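Long-range contacts in MREC protein (Listeria monocytogenes, PDB 2J5U), which is probably involved in forming and maintaining the shape of the bacterial cell: residues T62-P70 with G183-I191; G92-M101 with G111-K119. One frame throughout, in Å; residues are numbered along the deposited sequence.

Interaction 1. Residues T62-P70 with G183-I191; sequences TDSIRDYDP and GKFPAGIFI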
# COMPACT_ATOMS: atom_id res chain seq x y z
N THR A 62 -7.47 39.39 -36.41
CA THR A 62 -7.60 39.83 -37.78
C THR A 62 -7.79 41.34 -37.80
O THR A 62 -8.29 41.93 -36.84
CB THR A 62 -8.82 39.19 -38.45
OG1 THR A 62 -9.99 39.50 -37.69
CG2 THR A 62 -8.65 37.68 -38.51
N ASP A 63 -7.40 41.96 -38.91
CA ASP A 63 -7.55 43.40 -39.09
C ASP A 63 -7.17 44.17 -37.84
O ASP A 63 -8.00 44.88 -37.27
CB ASP A 63 -8.99 43.73 -39.47
CG ASP A 63 -9.42 43.06 -40.77
OD1 ASP A 63 -8.70 43.24 -41.79
OD2 ASP A 63 -10.45 42.36 -40.78
N SER A 64 -5.91 44.03 -37.43
CA SER A 64 -5.42 44.74 -36.26
C SER A 64 -5.40 46.24 -36.56
O SER A 64 -5.60 46.67 -37.69
CB SER A 64 -4.02 44.27 -35.90
OG SER A 64 -3.06 44.90 -36.73
N ILE A 65 -5.14 47.02 -35.52
CA ILE A 65 -5.11 48.45 -35.62
C ILE A 65 -4.07 49.01 -36.59
O ILE A 65 -4.18 50.15 -37.02
CB ILE A 65 -4.89 49.06 -34.21
CG1 ILE A 65 -5.92 50.16 -33.95
CG2 ILE A 65 -3.46 49.54 -34.07
CD1 ILE A 65 -5.86 51.30 -34.89
N ARG A 66 -3.06 48.23 -36.98
CA ARG A 66 -2.05 48.77 -37.90
C ARG A 66 -2.17 48.40 -39.37
O ARG A 66 -1.45 48.94 -40.20
CB ARG A 66 -0.65 48.38 -37.44
CG ARG A 66 -0.56 47.91 -36.02
CD ARG A 66 0.87 47.59 -35.66
NE ARG A 66 1.73 48.76 -35.78
CZ ARG A 66 2.72 48.87 -36.67
NH1 ARG A 66 3.45 49.98 -36.71
NH2 ARG A 66 2.96 47.86 -37.51
N ASP A 67 -3.09 47.50 -39.71
CA ASP A 67 -3.23 47.08 -41.10
C ASP A 67 -3.90 48.09 -42.02
O ASP A 67 -4.71 48.90 -41.57
CB ASP A 67 -3.97 45.74 -41.16
CG ASP A 67 -3.21 44.63 -40.44
OD1 ASP A 67 -1.97 44.61 -40.56
OD2 ASP A 67 -3.85 43.79 -39.77
N TYR A 68 -3.57 48.05 -43.30
CA TYR A 68 -4.16 48.96 -44.27
C TYR A 68 -3.85 48.62 -45.74
O TYR A 68 -2.86 47.96 -46.03
CB TYR A 68 -3.70 50.39 -43.99
CG TYR A 68 -2.23 50.62 -44.20
CD1 TYR A 68 -1.36 50.69 -43.12
CD2 TYR A 68 -1.70 50.71 -45.49
CE1 TYR A 68 0.01 50.86 -43.32
CE2 TYR A 68 -0.34 50.87 -45.70
CZ TYR A 68 0.51 50.94 -44.61
OH TYR A 68 1.87 51.05 -44.81
N ASP A 69 -4.70 49.09 -46.64
CA ASP A 69 -4.54 48.91 -48.08
C ASP A 69 -4.16 50.27 -48.65
O ASP A 69 -4.94 51.21 -48.55
CB ASP A 69 -5.85 48.49 -48.74
CG ASP A 69 -6.23 47.07 -48.43
OD1 ASP A 69 -7.39 46.69 -48.71
OD2 ASP A 69 -5.36 46.33 -47.93
N PRO A 70 -2.97 50.39 -49.24
CA PRO A 70 -2.55 51.68 -49.80
C PRO A 70 -2.95 51.89 -51.26
O PRO A 70 -3.21 50.92 -51.99
CB PRO A 70 -1.04 51.65 -49.63
CG PRO A 70 -0.74 50.21 -49.91
CD PRO A 70 -1.82 49.47 -49.13
N GLY A 183 -10.24 56.52 -34.66
CA GLY A 183 -11.10 55.66 -35.44
C GLY A 183 -11.02 55.71 -36.95
O GLY A 183 -11.76 54.99 -37.62
N LYS A 184 -10.13 56.52 -37.51
CA LYS A 184 -10.07 56.60 -38.95
C LYS A 184 -8.73 56.39 -39.64
O LYS A 184 -8.69 56.21 -40.85
CB LYS A 184 -10.68 57.91 -39.43
CG LYS A 184 -10.21 59.11 -38.68
CD LYS A 184 -11.30 59.62 -37.79
CE LYS A 184 -12.54 60.02 -38.58
NZ LYS A 184 -13.47 60.85 -37.76
N PHE A 185 -7.64 56.41 -38.89
CA PHE A 185 -6.33 56.21 -39.50
C PHE A 185 -5.76 54.91 -38.96
O PHE A 185 -6.16 54.46 -37.89
CB PHE A 185 -5.33 57.31 -39.10
CG PHE A 185 -5.63 58.66 -39.67
CD1 PHE A 185 -4.91 59.76 -39.22
CD2 PHE A 185 -6.55 58.83 -40.68
CE1 PHE A 185 -5.10 61.02 -39.78
CE2 PHE A 185 -6.76 60.08 -41.25
CZ PHE A 185 -6.02 61.18 -40.80
N PRO A 186 -4.86 54.27 -39.72
CA PRO A 186 -4.28 53.03 -39.19
C PRO A 186 -3.25 53.58 -38.22
O PRO A 186 -2.83 54.73 -38.36
CB PRO A 186 -3.64 52.41 -40.42
CG PRO A 186 -3.24 53.60 -41.22
CD PRO A 186 -4.48 54.46 -41.12
N ALA A 187 -2.84 52.80 -37.23
CA ALA A 187 -1.85 53.31 -36.29
C ALA A 187 -0.44 53.05 -36.82
O ALA A 187 -0.24 52.19 -37.68
CB ALA A 187 -2.04 52.68 -34.93
N GLY A 188 0.52 53.82 -36.32
CA GLY A 188 1.89 53.61 -36.75
C GLY A 188 2.43 54.49 -37.86
O GLY A 188 3.59 54.35 -38.23
N ILE A 189 1.62 55.37 -38.43
CA ILE A 189 2.15 56.21 -39.48
C ILE A 189 3.00 57.28 -38.82
O ILE A 189 2.57 57.92 -37.87
CB ILE A 189 1.03 56.88 -40.30
CG1 ILE A 189 0.35 55.86 -41.21
CG2 ILE A 189 1.64 57.95 -41.21
CD1 ILE A 189 -0.01 54.58 -40.56
N PHE A 190 4.22 57.46 -39.32
CA PHE A 190 5.13 58.47 -38.75
C PHE A 190 4.62 59.89 -39.01
O PHE A 190 4.24 60.24 -40.13
CB PHE A 190 6.54 58.32 -39.35
CG PHE A 190 7.55 59.29 -38.77
CD1 PHE A 190 7.90 59.24 -37.42
CD2 PHE A 190 8.12 60.28 -39.56
CE1 PHE A 190 8.81 60.16 -36.86
CE2 PHE A 190 9.02 61.21 -39.02
CZ PHE A 190 9.37 61.14 -37.67
N ILE A 191 4.62 60.71 -37.96
CA ILE A 191 4.15 62.08 -38.09
C ILE A 191 5.32 63.06 -38.02
O ILE A 191 5.48 63.91 -38.89
CB ILE A 191 3.16 62.46 -36.96
CG1 ILE A 191 1.88 61.62 -37.07
CG2 ILE A 191 2.85 63.92 -37.04
CD1 ILE A 191 0.89 61.89 -35.96
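Ala187 meets the beta turn Ser64-Asp67 at its two corner residues, Ile65 and Arg66. Its N-H donates to the carbonyl of Ile65, with Ala187 N 3.0 Å from Ile65 O and an almost straight N-H...O angle of 172°. Beside this bond, the CG2 branch of Ile65 packs on Ala187 CB at 3.6 Å. Arg66 can be followed outward. Its CB lies 3.8 Å from Ala187 O; CG and CD lead away from that oxygen; a bend about the CG-CD bond (chi3 61°) then carries the guanidinium round until NH1 rests 4.0 Å from Gly188 CA. Pro186 packs against the residues that follow the corner: its CB lies 3.8 Å from Asp67 O and 3.9 Å from Tyr68 CD1, the ring meeting the proline obliquely. This turn leads from helix 31-58 into strand 68-77, the first of the N-terminal barrel, whereas 183-191 leads into strand 190-199 of the second barrel. Strand 221-227 flanks the contact, with Arg227 against Ile65 and Leu225 against both Tyr68 and Ile189, while Glu51, in the helix of the second subunit, packs on Arg66.

Interaction 2. Residues G92-M101 with G111-K119; sequences GSSDGVKPDM and GKVTTTGAK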
# COMPACT_ATOMS: atom_id res chain seq x y z
N GLY A 92 -10.13 59.03 -56.77
CA GLY A 92 -11.36 59.35 -56.08
C GLY A 92 -12.25 58.19 -55.71
O GLY A 92 -11.80 57.06 -55.54
N SER A 93 -13.52 58.49 -55.57
CA SER A 93 -14.54 57.53 -55.20
C SER A 93 -14.46 56.22 -55.96
O SER A 93 -14.44 55.16 -55.35
CB SER A 93 -15.92 58.15 -55.44
OG SER A 93 -16.94 57.20 -55.22
N SER A 94 -14.40 56.28 -57.28
CA SER A 94 -14.35 55.06 -58.07
C SER A 94 -13.05 54.30 -57.92
O SER A 94 -12.92 53.19 -58.41
CB SER A 94 -14.62 55.38 -59.54
OG SER A 94 -13.69 56.32 -60.03
N ASP A 95 -12.07 54.89 -57.23
CA ASP A 95 -10.80 54.23 -57.01
C ASP A 95 -10.76 53.72 -55.57
O ASP A 95 -9.78 53.16 -55.13
CB ASP A 95 -9.64 55.21 -57.24
CG ASP A 95 -9.60 55.75 -58.66
OD1 ASP A 95 -9.76 56.99 -58.84
OD2 ASP A 95 -9.41 54.95 -59.60
N GLY A 96 -11.85 53.94 -54.84
CA GLY A 96 -11.93 53.48 -53.47
C GLY A 96 -11.64 54.53 -52.42
O GLY A 96 -11.76 54.27 -51.22
N VAL A 97 -11.25 55.73 -52.86
CA VAL A 97 -10.95 56.79 -51.93
C VAL A 97 -12.20 57.25 -51.20
O VAL A 97 -13.26 57.41 -51.81
CB VAL A 97 -10.32 57.98 -52.64
CG1 VAL A 97 -9.99 59.06 -51.65
CG2 VAL A 97 -9.08 57.54 -53.40
N LYS A 98 -12.08 57.45 -49.89
CA LYS A 98 -13.19 57.91 -49.07
C LYS A 98 -12.75 58.97 -48.08
O LYS A 98 -11.60 58.99 -47.63
CB LYS A 98 -13.77 56.75 -48.25
CG LYS A 98 -14.37 55.63 -49.05
CD LYS A 98 -15.12 54.67 -48.15
CE LYS A 98 -15.85 53.63 -49.01
NZ LYS A 98 -16.62 52.64 -48.21
N PRO A 99 -13.66 59.88 -47.73
CA PRO A 99 -13.37 60.95 -46.78
C PRO A 99 -12.82 60.35 -45.47
O PRO A 99 -13.28 59.32 -45.02
CB PRO A 99 -14.74 61.60 -46.56
CG PRO A 99 -15.41 61.42 -47.87
CD PRO A 99 -15.00 60.03 -48.33
N ASP A 100 -11.84 61.02 -44.89
CA ASP A 100 -11.22 60.60 -43.63
C ASP A 100 -10.09 59.58 -43.74
O ASP A 100 -9.54 59.15 -42.72
CB ASP A 100 -12.27 60.10 -42.65
CG ASP A 100 -13.02 61.24 -41.98
OD1 ASP A 100 -14.08 60.97 -41.37
OD2 ASP A 100 -12.56 62.40 -42.06
N MET A 101 -9.74 59.18 -44.96
CA MET A 101 -8.63 58.26 -45.16
C MET A 101 -7.33 59.07 -44.99
O MET A 101 -7.26 60.25 -45.35
CB MET A 101 -8.68 57.64 -46.56
CG MET A 101 -9.48 56.36 -46.66
SD MET A 101 -9.62 55.71 -48.31
CE MET A 101 -10.84 54.53 -48.09
N GLY A 111 -1.74 64.30 -44.45
CA GLY A 111 -3.10 64.80 -44.31
C GLY A 111 -4.18 63.75 -44.36
O GLY A 111 -3.92 62.57 -44.15
N LYS A 112 -5.40 64.20 -44.63
CA LYS A 112 -6.53 63.29 -44.72
C LYS A 112 -7.48 63.71 -45.82
O LYS A 112 -7.60 64.89 -46.14
CB LYS A 112 -7.28 63.21 -43.39
CG LYS A 112 -8.11 64.42 -43.04
CD LYS A 112 -9.00 64.09 -41.86
CE LYS A 112 -9.89 65.27 -41.49
NZ LYS A 112 -9.11 66.51 -41.23
N VAL A 113 -8.17 62.74 -46.39
CA VAL A 113 -9.12 63.03 -47.44
C VAL A 113 -10.33 63.76 -46.87
O VAL A 113 -10.87 63.36 -45.84
CB VAL A 113 -9.57 61.75 -48.13
CG1 VAL A 113 -10.50 62.06 -49.27
CG2 VAL A 113 -8.36 60.99 -48.62
N THR A 114 -10.75 64.83 -47.51
CA THR A 114 -11.91 65.55 -47.02
C THR A 114 -13.13 65.38 -47.91
O THR A 114 -14.16 64.90 -47.44
CB THR A 114 -11.62 67.05 -46.82
OG1 THR A 114 -10.95 67.58 -47.97
CG2 THR A 114 -10.75 67.25 -45.61
N THR A 115 -13.04 65.75 -49.18
CA THR A 115 -14.18 65.57 -50.06
C THR A 115 -13.76 64.78 -51.27
O THR A 115 -12.65 64.95 -51.79
CB THR A 115 -14.76 66.91 -50.52
OG1 THR A 115 -13.80 67.57 -51.35
CG2 THR A 115 -15.07 67.78 -49.33
N THR A 116 -14.63 63.90 -51.73
CA THR A 116 -14.31 63.06 -52.86
C THR A 116 -15.28 63.18 -54.00
O THR A 116 -16.48 63.33 -53.80
CB THR A 116 -14.25 61.59 -52.44
OG1 THR A 116 -13.43 61.45 -51.28
CG2 THR A 116 -13.62 60.77 -53.54
N GLY A 117 -14.74 63.09 -55.20
CA GLY A 117 -15.54 63.13 -56.40
C GLY A 117 -15.36 61.75 -57.02
O GLY A 117 -14.81 60.86 -56.38
N ALA A 118 -15.80 61.56 -58.25
CA ALA A 118 -15.66 60.24 -58.86
C ALA A 118 -14.22 59.86 -59.14
O ALA A 118 -13.80 58.76 -58.81
CB ALA A 118 -16.47 60.18 -60.15
N LYS A 119 -13.46 60.78 -59.72
CA LYS A 119 -12.09 60.48 -60.06
C LYS A 119 -11.01 61.37 -59.45
O LYS A 119 -9.87 61.36 -59.90
CB LYS A 119 -11.93 60.45 -61.58
CG LYS A 119 -12.60 59.25 -62.23
CD LYS A 119 -12.05 59.02 -63.63
CE LYS A 119 -12.32 57.59 -64.12
NZ LYS A 119 -13.78 57.26 -64.18
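Backbone hydrogen bonds join Asp100 and Met101 to Val113 at one end of the contact and Ser93 and Ser94 to Gly117 and Ala118 at the other. Asp100 N donates to Val113 O (2.7 Å, 172°), and Val113 N returns a bond to Met101 O (2.8 Å). Ser93 N reaches Gly117 O at 2.8 Å. Ala118 O is gripped twice by Ser94: by N at 3.0 Å in the carbonyl plane, and by OG at 2.7 Å from above it, the hydroxyl reaching the oxygen because OG sits between the backbone N and the carbonyl carbon of Ser94 (chi1 58°). Two residues facing one, with Asp100 at positive phi (85°) and a type II turn over Lys98-Met101, make a G1 beta bulge; it brings the 92-101 loop into strand 102-105, which pairs antiparallel with strand 108-116 in the first barrel. Apolar packing centres on Val113, whose CG1 meets Val97 CG1 and whose CG2 meets Met101 CB, both at 3.9 Å. Thr116 turns its methyl to the Gly92-Ser93 peptide, while its OG1 lies against Pro99 CD. Among charged groups, Asp100 runs alongside Lys112, pointing the same way, but Asp100 OD2 and Lys112 NZ stay 5.4 Å apart.

Overall arrangement
Along the chain, interaction 2 is nested inside the loop that interaction 1 closes, and their centres lie about 17 Å apart. Interaction 2 belongs to the first of two closed antiparallel barrels, whereas interaction 1 brings the chain leading into that barrel against the connection between strands 175-178 and 190-199 of the second. Phe185 joins them directly: its CE2 lies 3.3 Å from Asp100 O and its CZ 3.5 Å from Lys112 CB, so one ring spans both segments of interaction 2. Next to it, Lys184 CE approaches Asp100 OD1 to 3.3 Å, although the ion pair from Lys184 NZ is long and weak. Segment 183-191 thus ties both contacts into the junction between the barrels.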